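Glycosyl hydrolase family 26 (Bacteroides ovatus, PDB 4ZXO) is a beta-mannanase that probably cleaves internal beta-1,4-mannosidic bonds in galactomannan. Local coordinates at residues N106-G111 with S119-S124. Residues are numbered along the deposited sequence; the frame is centred on the assembly and turned at random.
Sequences NPKTGG and STVVAS
N106 OD1, packed against both methyls of V121, is gripped by two backbone amides of its own turn. T109 N lies 2.9 Å from N106 OD1, its N-H almost straight and coming from above the carbonyl plane, while K108 N, 3.0 Å from N106 OD1, lies in the plane but makes a more bent bond. Together they make an Asx turn and Asx motif in the loop that follows strand 97-101 of the TIM barrel. With CG anti to the backbone N (chi1 -175°), the amide is placed over its own turn, and V121 CG1 closes on N106 OD1 to 3.4 Å from the neighbouring segment. The same methyl sits 3.6 Å from P107 CD and also meets P107 CG, so one valine covers both the buried oxygen and this part of the proline; W173 touches P107 and V121 as well. V121 CG2 touches both ends of the amide, 3.5 Å from N106 OD1 and a little farther from ND2, and also meets K108 CB.

Beyond that methylene, K108 runs nearly extended across the start of helix 121-125, which lays K108 CE 3.4 Å from T120 OG1. The bend at chi4 (-68°) then turns NZ, which forms a salt bridge with D118; the other carboxylate oxygen of D118 is hydrogen-bonded to T120 OG1, so one aspartate bridges the polar ends of both side chains. The direct contacts between 106-111 and 119-124 are van der Waals. On the helix side, S124 OG, which touches K108 CB, turns back to donate to V121 O at 2.8 Å, in the carbonyl plane and on a lone pair.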
loop_
_atom_site.group_PDB
_atom_site.type_symbol
_atom_site.label_atom_id
_atom_site.label_comp_id
_atom_site.label_asym_id
_atom_site.label_seq_id
_atom_site.Cartn_x
_atom_site.Cartn_y
_atom_site.Cartn_z
ATOM N N ASN A 106 -9.155 0.199 17.217
ATOM C CA ASN A 106 -8.488 0.736 18.400
ATOM C C ASN A 106 -8.621 -0.298 19.518
ATOM O O ASN A 106 -9.754 -0.533 19.993
ATOM C CB ASN A 106 -9.159 2.055 18.768
ATOM C CG ASN A 106 -8.491 2.773 19.913
ATOM O OD1 ASN A 106 -8.120 2.170 20.897
ATOM N ND2 ASN A 106 -8.328 4.073 19.780
ATOM N N PRO A 107 -7.498 -0.902 19.954
ATOM C CA PRO A 107 -7.612 -2.012 20.928
ATOM C C PRO A 107 -7.941 -1.559 22.355
ATOM O O PRO A 107 -8.311 -2.403 23.182
ATOM C CB PRO A 107 -6.227 -2.677 20.881
ATOM C CG PRO A 107 -5.271 -1.557 20.435
ATOM C CD PRO A 107 -6.125 -0.701 19.448
ATOM N N LYS A 108 -7.873 -0.260 22.626
ATOM C CA LYS A 108 -8.179 0.207 23.969
ATOM C C LYS A 108 -9.619 0.735 24.051
ATOM O O LYS A 108 -10.364 0.417 24.998
ATOM C CB LYS A 108 -7.183 1.300 24.392
ATOM C CG LYS A 108 -7.388 1.807 25.826
ATOM C CD LYS A 108 -6.173 2.719 26.124
ATOM C CE LYS A 108 -5.951 3.002 27.573
ATOM N NZ LYS A 108 -7.004 3.828 28.141
ATOM N N THR A 109 -10.014 1.538 23.058
ATOM C CA THR A 109 -11.346 2.158 23.105
ATOM C C THR A 109 -12.436 1.343 22.467
ATOM O O THR A 109 -13.604 1.592 22.730
ATOM C CB THR A 109 -11.366 3.522 22.412
ATOM O OG1 THR A 109 -11.248 3.335 21.007
ATOM C CG2 THR A 109 -10.212 4.395 22.903
ATOM N N GLY A 110 -12.056 0.396 21.615
ATOM C CA GLY A 110 -13.002 -0.388 20.811
ATOM C C GLY A 110 -13.473 0.392 19.586
ATOM O O GLY A 110 -14.307 -0.110 18.816
ATOM N N GLY A 111 -12.961 1.607 19.389
ATOM C CA GLY A 111 -13.278 2.395 18.188
ATOM C C GLY A 111 -12.511 1.991 16.954
ATOM O O GLY A 111 -11.811 0.957 16.949
ATOM N N SER A 119 -4.803 9.086 23.778
ATOM C CA SER A 119 -3.445 9.125 23.241
ATOM C C SER A 119 -2.578 8.164 24.004
ATOM O O SER A 119 -1.345 8.302 24.000
ATOM C CB SER A 119 -2.877 10.581 23.261
ATOM O OG SER A 119 -3.642 11.432 22.400
ATOM N N THR A 120 -3.189 7.189 24.678
ATOM C CA THR A 120 -2.398 6.194 25.431
ATOM C C THR A 120 -2.617 4.772 24.928
ATOM O O THR A 120 -2.311 3.794 25.638
ATOM C CB THR A 120 -2.691 6.268 26.958
ATOM O OG1 THR A 120 -4.003 5.790 27.263
ATOM C CG2 THR A 120 -2.536 7.707 27.458
ATOM N N VAL A 121 -3.138 4.654 23.696
ATOM C CA VAL A 121 -3.492 3.360 23.158
ATOM C C VAL A 121 -2.268 2.554 22.852
ATOM O O VAL A 121 -2.214 1.379 23.254
ATOM C CB VAL A 121 -4.381 3.475 21.921
ATOM C CG1 VAL A 121 -4.759 2.093 21.316
ATOM C CG2 VAL A 121 -5.635 4.235 22.285
ATOM N N VAL A 122 -1.275 3.146 22.189
ATOM C CA VAL A 122 -0.056 2.407 21.879
ATOM C C VAL A 122 0.625 1.969 23.183
ATOM O O VAL A 122 1.073 0.832 23.281
ATOM C CB VAL A 122 0.906 3.248 20.994
ATOM C CG1 VAL A 122 2.201 2.525 20.741
ATOM C CG2 VAL A 122 0.217 3.560 19.653
ATOM N N ALA A 123 0.695 2.842 24.190
ATOM C CA ALA A 123 1.273 2.429 25.460
ATOM C C ALA A 123 0.607 1.161 25.992
ATOM O O ALA A 123 1.262 0.290 26.543
ATOM C CB ALA A 123 1.177 3.534 26.505
ATOM N N SER A 124 -0.699 1.066 25.834
ATOM C CA SER A 124 -1.433 -0.078 26.381
ATOM C C SER A 124 -1.146 -1.407 25.646
ATOM O O SER A 124 -1.477 -2.499 26.162
ATOM C CB SER A 124 -2.940 0.187 26.360
ATOM O OG SER A 124 -3.540 -0.161 25.122
#